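Local atomic coordinates of acyl-CoA dehydrogenase domain protein Tcur3481 (Thermomonospora curvata, PDB entry 6WY9), a protein that binds FAD and, as a member of the acyl-CoA dehydrogenase family, probably takes part in the flavin-dependent oxidation of acyl-CoA thioesters. Residues Asp293-Leu298 with Gly355-Glu360; Ala304-Leu309 with Gly345-Asp350; Leu71-Glu76 with Cys279-Val284; Pro173-Val178 with Ala214-Thr219; Ala122-Gly127 with Ser341-Gly346. One frame throughout, in Å; residues are numbered along the deposited sequence.

Contact 1. Residues Asp293-Leu298 with Gly355-Glu360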
# COMPACT_ATOMS: atom_id res chain seq x y z
N ASP B 293 -16.71 -24.36 1.60
CA ASP B 293 -15.51 -24.14 2.39
C ASP B 293 -15.39 -22.70 2.86
O ASP B 293 -14.63 -22.43 3.79
CB ASP B 293 -14.30 -24.53 1.56
CG ASP B 293 -14.28 -23.79 0.26
OD1 ASP B 293 -15.05 -24.16 -0.65
OD2 ASP B 293 -13.58 -22.77 0.19
N GLY B 294 -16.15 -21.78 2.26
CA GLY B 294 -16.15 -20.38 2.64
C GLY B 294 -15.04 -19.53 2.08
O GLY B 294 -15.08 -18.31 2.27
N LYS B 295 -14.05 -20.10 1.39
CA LYS B 295 -12.92 -19.27 0.95
C LYS B 295 -13.35 -18.24 -0.09
O LYS B 295 -12.89 -17.10 -0.07
CB LYS B 295 -11.77 -20.13 0.43
CG LYS B 295 -11.07 -20.93 1.55
CD LYS B 295 -9.70 -21.51 1.11
CE LYS B 295 -9.85 -22.67 0.14
NZ LYS B 295 -10.20 -23.89 0.90
N ALA B 296 -14.17 -18.64 -1.06
CA ALA B 296 -14.46 -17.72 -2.15
C ALA B 296 -15.23 -16.50 -1.63
O ALA B 296 -15.00 -15.38 -2.10
CB ALA B 296 -15.22 -18.43 -3.26
N ALA B 297 -16.16 -16.71 -0.70
CA ALA B 297 -16.93 -15.60 -0.14
C ALA B 297 -16.04 -14.64 0.64
O ALA B 297 -16.22 -13.42 0.54
CB ALA B 297 -18.06 -16.16 0.73
N LEU B 298 -15.07 -15.17 1.41
CA LEU B 298 -14.14 -14.33 2.14
C LEU B 298 -13.21 -13.55 1.22
O LEU B 298 -12.84 -12.42 1.55
CB LEU B 298 -13.31 -15.18 3.13
CG LEU B 298 -13.98 -15.41 4.50
CD1 LEU B 298 -13.26 -16.54 5.30
CD2 LEU B 298 -14.01 -14.07 5.31
N GLY B 355 -7.05 -17.01 6.41
CA GLY B 355 -5.82 -17.73 6.66
C GLY B 355 -6.00 -19.01 7.47
O GLY B 355 -5.26 -19.99 7.28
N ASP B 356 -6.98 -19.02 8.40
CA ASP B 356 -7.26 -20.24 9.17
C ASP B 356 -7.87 -21.31 8.26
O ASP B 356 -7.54 -22.49 8.38
CB ASP B 356 -8.23 -19.92 10.32
CG ASP B 356 -7.55 -19.15 11.49
OD1 ASP B 356 -6.29 -19.15 11.55
OD2 ASP B 356 -8.26 -18.57 12.35
N LEU B 357 -8.76 -20.90 7.32
CA LEU B 357 -9.35 -21.85 6.38
C LEU B 357 -8.29 -22.45 5.46
O LEU B 357 -8.28 -23.66 5.21
CB LEU B 357 -10.41 -21.16 5.52
CG LEU B 357 -11.68 -20.68 6.25
CD1 LEU B 357 -12.68 -20.02 5.28
CD2 LEU B 357 -12.35 -21.89 6.97
N ILE B 358 -7.39 -21.61 4.95
CA ILE B 358 -6.28 -22.11 4.13
C ILE B 358 -5.43 -23.11 4.92
O ILE B 358 -5.16 -24.23 4.46
CB ILE B 358 -5.45 -20.92 3.59
CG1 ILE B 358 -6.29 -20.14 2.56
CG2 ILE B 358 -4.06 -21.38 3.11
CD1 ILE B 358 -5.75 -18.70 2.24
N ALA B 359 -5.02 -22.72 6.14
CA ALA B 359 -4.19 -23.61 6.94
C ALA B 359 -4.94 -24.91 7.21
O ALA B 359 -4.39 -26.00 7.07
CB ALA B 359 -3.76 -22.93 8.26
N GLU B 360 -6.22 -24.81 7.58
CA GLU B 360 -6.97 -26.02 7.87
C GLU B 360 -7.10 -26.89 6.63
O GLU B 360 -6.99 -28.12 6.72
CB GLU B 360 -8.32 -25.63 8.47
CG GLU B 360 -8.16 -25.12 9.90
CD GLU B 360 -9.26 -24.12 10.37
OE1 GLU B 360 -10.34 -24.01 9.72
OE2 GLU B 360 -9.04 -23.47 11.42
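L357 reaches from its helix into the first turn of the helix that begins at K295, and its side chain shows how one leucine can bridge two helices. Its CB lies 4.0 Å from CG of K295, the two side chains sliding past each other in opposite directions. With CG beside the backbone N (chi1 -67°) and the chain then extended, CD1 is carried furthest across. That methyl meets the carbonyl O of D293 at 3.4 Å and CD1 of L298 at 3.5 Å, the two leucines crossing at about a right angle. CD2 also faces O of D293. Beside it, CD of K295 packs on CG1 of I358 at 4.0 Å.

Within segment 293-298, polar atoms shape the start of the helix. OD2 of D293, a poorly ordered residue, accepts from N of K295 at 3.0 Å, which closes an Asx turn; NZ of K295 bends back to the same oxygen in a long ion pair. The contact joins the start of helix 295-319 to the late turns of helix 347-362, with helix 215-248 behind A297 and L298 and aromatic packing from a neighbouring protein chain against K295 and I358.

Contact 2. Residues Ala304-Leu309 with Gly345-Asp350; sequences ADEGGL and GGASAD
D305 and A347 touch where the backbones of the two segments come nearest, their CA atoms 5.1 Å apart, a close approach that the small A347 allows. CB of D305 rests 3.8 Å from N of A347 and a similar distance from its CB, so the aspartate stem packs against the opening of the second helix. From the flank comes E306: its CG is anti to the backbone N (chi1 179°) and the chain bends at chi2 (75°), which brings OE1 to within 3.5 Å of CB of A347. The methyl of A347 therefore sits between an aspartate stem and a glutamate oxygen.

Beyond CB, the carboxylate of D305 turns toward that of D350, and their planes are nearly coplanar, 17° apart. The modelled approach of the two OD2 atoms is too close to be relied on. K301, one turn earlier on the helix of D305, supplies the positive charge: its NZ forms a salt bridge with OD1 of D305 and a long, weak ion pair with OD2 of D350, and so probably eases the gathering of two acids in a buried place.

The next shell begins with backbone. N of D350 bonds to O of G346, the N-cap residue, at 3.0 Å, which fixes the first turn that presents both A347 and D350. A side chain on G345 would be pressed against the carbonyl O of the residue before. W302 also packs on A347, and a glycerol, probably from the crystallisation liquor, binds N of A347. The N-terminal turn of helix 347-362 packs against the middle of helix 295-319 in the helical C-terminal domain of the acyl-CoA dehydrogenase fold.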
# COMPACT_ATOMS: atom_id res chain seq x y z
N ALA B 304 -13.89 -6.37 -1.17
CA ALA B 304 -14.84 -5.32 -0.79
C ALA B 304 -14.28 -4.46 0.33
O ALA B 304 -14.39 -3.23 0.30
CB ALA B 304 -16.18 -5.94 -0.33
N ASP B 305 -13.73 -5.12 1.36
CA ASP B 305 -13.29 -4.42 2.57
C ASP B 305 -12.07 -3.57 2.29
O ASP B 305 -11.89 -2.51 2.92
CB ASP B 305 -12.92 -5.41 3.68
CG ASP B 305 -14.08 -6.26 4.12
OD1 ASP B 305 -15.22 -5.85 3.90
OD2 ASP B 305 -13.81 -7.31 4.74
N GLU B 306 -11.17 -4.04 1.44
CA GLU B 306 -9.90 -3.35 1.25
C GLU B 306 -9.91 -2.54 -0.04
O GLU B 306 -9.67 -1.33 -0.03
CB GLU B 306 -8.74 -4.37 1.24
CG GLU B 306 -7.33 -3.79 1.04
CD GLU B 306 -6.81 -3.07 2.28
OE1 GLU B 306 -7.22 -3.42 3.42
OE2 GLU B 306 -5.99 -2.15 2.11
N GLY B 307 -10.18 -3.19 -1.16
CA GLY B 307 -10.32 -2.45 -2.42
C GLY B 307 -11.46 -1.44 -2.40
O GLY B 307 -11.28 -0.28 -2.77
N GLY B 308 -12.64 -1.86 -1.93
CA GLY B 308 -13.77 -0.93 -1.91
C GLY B 308 -13.51 0.29 -1.04
O GLY B 308 -13.83 1.42 -1.42
N LEU B 309 -12.88 0.07 0.11
CA LEU B 309 -12.55 1.19 0.98
C LEU B 309 -11.48 2.06 0.35
O LEU B 309 -11.55 3.29 0.46
CB LEU B 309 -12.08 0.70 2.34
CG LEU B 309 -11.96 1.81 3.40
CD1 LEU B 309 -13.35 2.57 3.46
CD2 LEU B 309 -11.60 1.16 4.71
N GLY B 345 -17.15 -7.59 10.22
CA GLY B 345 -15.71 -7.58 10.36
C GLY B 345 -15.02 -6.86 9.20
O GLY B 345 -15.56 -6.74 8.09
N GLY B 346 -13.83 -6.33 9.49
CA GLY B 346 -13.07 -5.57 8.51
C GLY B 346 -12.02 -6.42 7.80
O GLY B 346 -11.98 -7.65 7.93
N ALA B 347 -11.15 -5.72 7.03
CA ALA B 347 -10.19 -6.41 6.16
C ALA B 347 -9.23 -7.31 6.97
O ALA B 347 -8.98 -8.47 6.58
CB ALA B 347 -9.40 -5.37 5.35
N SER B 348 -8.69 -6.80 8.09
CA SER B 348 -7.73 -7.63 8.86
C SER B 348 -8.39 -8.89 9.43
O SER B 348 -7.82 -9.99 9.36
CB SER B 348 -7.10 -6.80 9.98
OG SER B 348 -6.29 -5.78 9.45
N ALA B 349 -9.62 -8.75 9.97
CA ALA B 349 -10.33 -9.92 10.46
C ALA B 349 -10.55 -10.92 9.34
O ALA B 349 -10.45 -12.14 9.54
CB ALA B 349 -11.69 -9.50 11.10
N ASP B 350 -10.94 -10.42 8.17
CA ASP B 350 -11.24 -11.36 7.09
C ASP B 350 -9.99 -12.10 6.64
O ASP B 350 -10.07 -13.29 6.31
CB ASP B 350 -11.91 -10.62 5.95
CG ASP B 350 -13.39 -10.35 6.29
OD1 ASP B 350 -14.05 -11.17 7.00
OD2 ASP B 350 -13.87 -9.33 5.88

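Contact 3. Residues Leu71-Glu76 with Cys279-Val284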
# COMPACT_ATOMS: atom_id res chain seq x y z
N LEU B 71 -29.81 -11.63 -6.94
CA LEU B 71 -29.67 -10.76 -5.78
C LEU B 71 -28.45 -9.86 -5.93
O LEU B 71 -28.52 -8.64 -5.72
CB LEU B 71 -29.57 -11.60 -4.50
CG LEU B 71 -29.32 -10.70 -3.28
CD1 LEU B 71 -30.42 -9.62 -3.12
CD2 LEU B 71 -29.11 -11.53 -1.98
N CYS B 72 -27.33 -10.43 -6.37
CA CYS B 72 -26.11 -9.62 -6.48
C CYS B 72 -26.25 -8.55 -7.57
O CYS B 72 -25.71 -7.45 -7.43
CB CYS B 72 -24.92 -10.52 -6.73
SG CYS B 72 -24.45 -11.46 -5.19
N VAL B 73 -26.95 -8.86 -8.66
CA VAL B 73 -27.16 -7.86 -9.70
C VAL B 73 -27.98 -6.70 -9.14
O VAL B 73 -27.64 -5.53 -9.33
CB VAL B 73 -27.84 -8.50 -10.94
CG1 VAL B 73 -28.31 -7.46 -11.94
CG2 VAL B 73 -26.87 -9.43 -11.62
N LEU B 74 -29.04 -7.03 -8.40
CA LEU B 74 -29.85 -5.98 -7.78
C LEU B 74 -29.06 -5.17 -6.75
O LEU B 74 -29.19 -3.94 -6.69
CB LEU B 74 -31.08 -6.60 -7.13
CG LEU B 74 -31.99 -5.67 -6.32
CD1 LEU B 74 -32.71 -4.62 -7.23
CD2 LEU B 74 -33.02 -6.49 -5.52
N LEU B 75 -28.27 -5.84 -5.89
CA LEU B 75 -27.51 -5.13 -4.86
C LEU B 75 -26.44 -4.23 -5.47
O LEU B 75 -26.10 -3.18 -4.90
CB LEU B 75 -26.85 -6.13 -3.88
CG LEU B 75 -27.87 -6.89 -3.00
CD1 LEU B 75 -27.17 -7.86 -2.02
CD2 LEU B 75 -28.82 -5.90 -2.28
N GLU B 76 -25.83 -4.68 -6.57
CA GLU B 76 -24.82 -3.87 -7.21
C GLU B 76 -25.44 -2.58 -7.76
O GLU B 76 -24.88 -1.49 -7.58
CB GLU B 76 -24.10 -4.66 -8.30
CG GLU B 76 -23.07 -3.82 -9.03
CD GLU B 76 -22.32 -4.55 -10.14
OE1 GLU B 76 -22.58 -5.75 -10.39
OE2 GLU B 76 -21.45 -3.91 -10.78
N CYS B 279 -13.96 -11.48 -8.35
CA CYS B 279 -14.03 -12.33 -7.16
C CYS B 279 -15.46 -12.43 -6.65
O CYS B 279 -15.82 -13.45 -6.07
CB CYS B 279 -13.14 -11.81 -6.06
SG CYS B 279 -11.32 -11.89 -6.48
N LEU B 280 -16.24 -11.36 -6.77
CA LEU B 280 -17.69 -11.48 -6.47
C LEU B 280 -18.33 -12.62 -7.25
O LEU B 280 -19.02 -13.49 -6.70
CB LEU B 280 -18.39 -10.14 -6.79
CG LEU B 280 -19.94 -10.23 -6.75
CD1 LEU B 280 -20.36 -10.67 -5.36
CD2 LEU B 280 -20.53 -8.84 -7.14
N TRP B 281 -18.10 -12.63 -8.56
CA TRP B 281 -18.83 -13.61 -9.35
C TRP B 281 -18.28 -15.01 -9.11
O TRP B 281 -19.02 -15.99 -9.19
CB TRP B 281 -18.84 -13.16 -10.81
CG TRP B 281 -19.86 -12.01 -10.90
CD1 TRP B 281 -19.59 -10.66 -10.97
CD2 TRP B 281 -21.29 -12.12 -10.77
NE1 TRP B 281 -20.77 -9.94 -10.96
CE2 TRP B 281 -21.82 -10.81 -10.82
CE3 TRP B 281 -22.17 -13.21 -10.64
CZ2 TRP B 281 -23.20 -10.56 -10.75
CZ3 TRP B 281 -23.55 -12.96 -10.58
CH2 TRP B 281 -24.04 -11.64 -10.63
N GLN B 282 -17.01 -15.11 -8.72
CA GLN B 282 -16.51 -16.42 -8.31
C GLN B 282 -17.22 -16.91 -7.04
O GLN B 282 -17.51 -18.11 -6.90
CB GLN B 282 -14.99 -16.34 -8.12
CG GLN B 282 -14.33 -17.63 -7.64
CD GLN B 282 -14.48 -18.76 -8.64
OE1 GLN B 282 -14.45 -18.55 -9.85
NE2 GLN B 282 -14.65 -19.97 -8.15
N ALA B 283 -17.47 -16.00 -6.09
CA ALA B 283 -18.19 -16.39 -4.88
C ALA B 283 -19.59 -16.85 -5.23
O ALA B 283 -20.06 -17.87 -4.72
CB ALA B 283 -18.25 -15.22 -3.90
N VAL B 284 -20.26 -16.13 -6.14
CA VAL B 284 -21.62 -16.53 -6.54
C VAL B 284 -21.58 -17.89 -7.21
O VAL B 284 -22.33 -18.81 -6.85
CB VAL B 284 -22.24 -15.46 -7.47
CG1 VAL B 284 -23.61 -15.95 -8.03
CG2 VAL B 284 -22.34 -14.10 -6.74
O HOH W 1 -21.16 -7.15 -12.03
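E76 and W281 are joined through one water, the polar link between these two segments, whose direct contacts are apolar. The water donates to OE1 of E76 at 2.6 Å and accepts from NE1 of W281 at 3.0 Å, so the indole N-H is satisfied although the two side chains do not meet directly. E76 reaches it with a fully extended chain (chi1 178°, chi2 -180°), while OE2 forms a salt bridge with R80 on the same helix and a long, weak ion pair with R277.

Further along the indole, CG2 of V73 lies at the edge near the ring plane, 3.7 Å from CH2. CG of L280 lies over one face, offset toward the rim. Away from the water, SG of C72, placed beside the backbone N, touches CG2 of V284 at 3.7 Å and CD1 of L280 at 4.2 Å, one sulfur serving residues a turn apart.

The axes of the two short segments approach to 11.8 Å and run roughly antiparallel, at 150°. Segment 71-76 belongs to the N-terminal family region and segment 279-284 to the C-terminal one, and their packing is the kind of interface by which the two helical domains of acyl-CoA dehydrogenases meet.

Contact 4. Residues Pro173-Val178 with Ala214-Thr219; sequences PGLFLV and AALPWT
L175 and L216 bring their backbones together where strand 173-178 passes the first turn of helix 215-219 almost perpendicularly, the axes of the two segments 7.0 Å apart at 87°. L175 points at the helix and spreads over it. Its CB meets CB of A215 at 4.0 Å; then, because CG lies anti to the backbone N (chi1 -163°), the branch extends across the helix until CD2 reaches T219, 3.2 Å from OG1 and 3.7 Å from CB. The two side chains cross at about a right angle.

L216 packs on the start of the strand. Its CD2 presses against CB of P173 at 3.5 Å, tighter than usual carbon contact, and also faces O of G174. OG1 of T219 spends its hydrogen within the helix, bonding to O of A215 at 2.7 Å; that oxygen also accepts from N of T219, the two donors arriving from opposite faces of its plane. A valine in place of T219 would probably leave O of A215 without its second donor and crowd CD2 of L175 with a methyl in place of the hydroxyl.

The packing sets the opening turn of the long helix 215-248 against strand 172-179, joining the middle beta domain to the C-terminal helical domain of the acyl-CoA dehydrogenase fold.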
# COMPACT_ATOMS: atom_id res chain seq x y z
N PRO B 173 -23.24 -23.06 17.47
CA PRO B 173 -23.87 -21.86 16.91
C PRO B 173 -25.02 -22.22 15.97
O PRO B 173 -24.98 -23.23 15.27
CB PRO B 173 -22.73 -21.18 16.14
CG PRO B 173 -21.46 -21.82 16.70
CD PRO B 173 -21.83 -23.21 17.06
N GLY B 174 -26.07 -21.38 15.95
CA GLY B 174 -27.16 -21.59 15.02
C GLY B 174 -27.82 -20.29 14.59
O GLY B 174 -27.42 -19.19 14.98
N LEU B 175 -28.86 -20.41 13.78
CA LEU B 175 -29.60 -19.25 13.31
C LEU B 175 -31.08 -19.48 13.63
O LEU B 175 -31.63 -20.57 13.37
CB LEU B 175 -29.35 -19.01 11.81
CG LEU B 175 -29.71 -17.64 11.20
CD1 LEU B 175 -28.92 -16.53 11.89
CD2 LEU B 175 -29.44 -17.61 9.69
N PHE B 176 -31.72 -18.46 14.23
CA PHE B 176 -33.07 -18.59 14.78
C PHE B 176 -33.93 -17.44 14.33
O PHE B 176 -33.49 -16.29 14.35
CB PHE B 176 -33.05 -18.60 16.31
CG PHE B 176 -32.14 -19.64 16.90
CD1 PHE B 176 -30.76 -19.45 16.95
CD2 PHE B 176 -32.69 -20.80 17.43
CE1 PHE B 176 -29.94 -20.43 17.51
CE2 PHE B 176 -31.90 -21.78 17.99
CZ PHE B 176 -30.52 -21.59 18.04
N LEU B 177 -35.18 -17.74 13.96
CA LEU B 177 -36.14 -16.73 13.55
C LEU B 177 -36.89 -16.17 14.76
O LEU B 177 -37.40 -16.92 15.60
CB LEU B 177 -37.14 -17.31 12.55
CG LEU B 177 -38.04 -16.27 11.88
CD1 LEU B 177 -38.25 -16.60 10.42
CD2 LEU B 177 -39.38 -16.21 12.61
N VAL B 178 -36.98 -14.84 14.81
CA VAL B 178 -37.64 -14.16 15.92
C VAL B 178 -38.63 -13.15 15.38
O VAL B 178 -38.32 -12.41 14.44
CB VAL B 178 -36.59 -13.47 16.82
CG1 VAL B 178 -37.29 -12.64 17.85
CG2 VAL B 178 -35.70 -14.51 17.47
N ALA B 214 -27.37 -26.12 9.00
CA ALA B 214 -26.36 -25.44 8.20
C ALA B 214 -26.68 -23.96 7.97
O ALA B 214 -25.95 -23.29 7.24
CB ALA B 214 -26.20 -26.17 6.86
N ALA B 215 -27.73 -23.43 8.60
CA ALA B 215 -28.20 -22.09 8.25
C ALA B 215 -27.16 -21.03 8.56
O ALA B 215 -26.99 -20.08 7.78
CB ALA B 215 -29.50 -21.77 8.98
N LEU B 216 -26.46 -21.15 9.70
CA LEU B 216 -25.58 -20.03 10.12
C LEU B 216 -24.40 -19.88 9.18
O LEU B 216 -24.22 -18.77 8.62
CB LEU B 216 -25.12 -20.24 11.57
CG LEU B 216 -24.15 -19.12 12.01
CD1 LEU B 216 -24.71 -17.74 11.74
CD2 LEU B 216 -23.71 -19.20 13.49
N PRO B 217 -23.55 -20.89 8.96
CA PRO B 217 -22.41 -20.66 8.06
C PRO B 217 -22.86 -20.33 6.65
O PRO B 217 -22.22 -19.52 5.98
CB PRO B 217 -21.61 -21.98 8.12
CG PRO B 217 -22.46 -22.96 8.98
CD PRO B 217 -23.77 -22.31 9.29
N TRP B 218 -23.96 -20.93 6.19
CA TRP B 218 -24.50 -20.58 4.88
C TRP B 218 -24.89 -19.10 4.82
O TRP B 218 -24.58 -18.38 3.86
CB TRP B 218 -25.69 -21.46 4.57
CG TRP B 218 -26.14 -21.43 3.19
CD1 TRP B 218 -25.73 -22.25 2.19
CD2 TRP B 218 -27.15 -20.58 2.64
NE1 TRP B 218 -26.41 -21.95 1.03
CE2 TRP B 218 -27.29 -20.93 1.28
CE3 TRP B 218 -27.94 -19.56 3.16
CZ2 TRP B 218 -28.19 -20.29 0.44
CZ3 TRP B 218 -28.85 -18.92 2.31
CH2 TRP B 218 -28.96 -19.30 0.97
N THR B 219 -25.61 -18.64 5.84
CA THR B 219 -26.07 -17.27 5.81
C THR B 219 -24.90 -16.30 5.88
O THR B 219 -24.90 -15.26 5.22
CB THR B 219 -27.08 -17.04 6.94
OG1 THR B 219 -28.20 -17.90 6.73
CG2 THR B 219 -27.60 -15.60 6.91

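Contact 5. Residues Ala122-Gly127 with Ser341-Gly346; sequences ALEEFG and SGTLGG
E124 stretches toward the turn at L344: its OE2 accepts from the backbone N of L344 at 2.8 Å, with an N-H...O angle of 147°. The donor stands well above the carboxylate plane. Two torsions explain the reach. CG is beside the backbone N (chi1 -68°) and the chain beyond it is extended (chi2 173°), so the carboxylate is carried straight across.

L344 answers with its own side chain. Although its CB does not aim at the opposite segment, CD2 comes back to pack 3.8 Å from CG of E124 and 4.0 Å from CB of L123. The stem of E124 and the leucine cross at about a right angle. Outside the two segments, OE2 of E124 also pairs with a basic side chain of a neighbouring protein chain. An alanine here would probably leave that basic group without its negative mate and N of L344 without its acceptor.

N of L344 belongs to a type II beta turn from G342 to G345, closed by N of G345 on O of G342 at 2.9 Å. The glutamate thus ties the loop after strand 118-122 to the turn linking helices 330-340 and 347-362, a junction between the beta domain and the C-terminal helical domain.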
# COMPACT_ATOMS: atom_id res chain seq x y z
N ALA B 122 -29.42 -10.25 12.50
CA ALA B 122 -28.68 -9.83 13.68
C ALA B 122 -27.53 -10.82 13.83
O ALA B 122 -27.65 -11.85 14.50
CB ALA B 122 -29.60 -9.79 14.93
N LEU B 123 -26.42 -10.51 13.16
CA LEU B 123 -25.28 -11.40 13.03
C LEU B 123 -24.08 -10.88 13.77
O LEU B 123 -23.05 -11.55 13.78
CB LEU B 123 -24.93 -11.58 11.52
CG LEU B 123 -26.08 -12.10 10.65
CD1 LEU B 123 -25.65 -12.17 9.18
CD2 LEU B 123 -26.43 -13.51 11.18
N GLU B 124 -24.15 -9.69 14.39
CA GLU B 124 -22.98 -9.10 15.03
C GLU B 124 -23.21 -8.83 16.51
O GLU B 124 -24.35 -8.65 16.96
CB GLU B 124 -22.57 -7.82 14.30
CG GLU B 124 -22.04 -8.13 12.89
CD GLU B 124 -21.79 -6.83 12.09
OE1 GLU B 124 -22.76 -6.13 11.74
OE2 GLU B 124 -20.60 -6.50 11.86
N GLU B 125 -22.09 -8.74 17.25
CA GLU B 125 -22.03 -8.49 18.68
C GLU B 125 -20.91 -7.51 19.01
O GLU B 125 -19.91 -7.43 18.29
CB GLU B 125 -21.85 -9.81 19.50
CG GLU B 125 -23.12 -10.70 19.42
CD GLU B 125 -22.96 -12.08 20.04
OE1 GLU B 125 -21.83 -12.38 20.51
OE2 GLU B 125 -23.94 -12.85 20.03
N PHE B 126 -21.07 -6.78 20.12
CA PHE B 126 -20.03 -5.85 20.53
C PHE B 126 -18.79 -6.60 21.01
O PHE B 126 -18.87 -7.69 21.58
CB PHE B 126 -20.54 -4.91 21.62
CG PHE B 126 -21.55 -3.89 21.11
CD1 PHE B 126 -21.17 -2.94 20.18
CD2 PHE B 126 -22.87 -3.90 21.55
CE1 PHE B 126 -22.09 -1.99 19.68
CE2 PHE B 126 -23.79 -2.96 21.06
CZ PHE B 126 -23.40 -2.01 20.14
N GLY B 127 -17.62 -6.00 20.75
CA GLY B 127 -16.37 -6.51 21.31
C GLY B 127 -15.66 -7.38 20.30
O GLY B 127 -15.53 -6.99 19.10
N SER B 341 -17.26 -1.86 4.63
CA SER B 341 -15.94 -2.48 4.75
C SER B 341 -15.68 -3.02 6.15
O SER B 341 -14.68 -3.74 6.36
CB SER B 341 -14.84 -1.47 4.36
OG SER B 341 -14.80 -0.40 5.32
N GLY B 342 -16.54 -2.70 7.11
CA GLY B 342 -16.44 -3.26 8.46
C GLY B 342 -17.59 -4.20 8.85
O GLY B 342 -17.62 -4.71 9.97
N THR B 343 -18.54 -4.42 7.94
CA THR B 343 -19.76 -5.15 8.30
C THR B 343 -19.45 -6.64 8.26
O THR B 343 -18.89 -7.13 7.27
CB THR B 343 -20.89 -4.77 7.36
OG1 THR B 343 -21.03 -3.33 7.46
CG2 THR B 343 -22.25 -5.48 7.77
N LEU B 344 -19.73 -7.32 9.37
CA LEU B 344 -19.29 -8.66 9.69
C LEU B 344 -17.80 -8.72 9.95
O LEU B 344 -17.22 -9.81 9.94
CB LEU B 344 -19.64 -9.69 8.60
CG LEU B 344 -21.11 -9.68 8.19
CD1 LEU B 344 -21.48 -10.77 7.14
CD2 LEU B 344 -22.05 -9.71 9.44
N GLY B 345 -17.15 -7.59 10.22
CA GLY B 345 -15.71 -7.58 10.36
C GLY B 345 -15.02 -6.86 9.20
O GLY B 345 -15.56 -6.74 8.09
N GLY B 346 -13.83 -6.33 9.49
CA GLY B 346 -13.07 -5.57 8.51
C GLY B 346 -12.02 -6.42 7.80
O GLY B 346 -11.98 -7.65 7.93

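How the contacts relate
Contacts 3, 4 and 5 are buried, whereas contacts 1 and 2 are only partly so, and contact 1 lies furthest toward the surface of the chain. Contacts 1 and 2 hold the same two helices, 295-319 and 347-362, at different points: the first through aliphatic chains, the second through acids offset by a lysine. They touch where L298 meets D350. Contact 2 shares G345 and G346 with contact 5, so one glycine-rich connection faces both a helix and the beta domain. Contacts 4 and 5 meet at L175 and L123; contact 4 sets a strand on a helix by apolar packing, contact 5 a loop on an inter-helix turn by a carboxylate. Contact 3, the buried helix pair, is mainly apolar with one bridging water at its side.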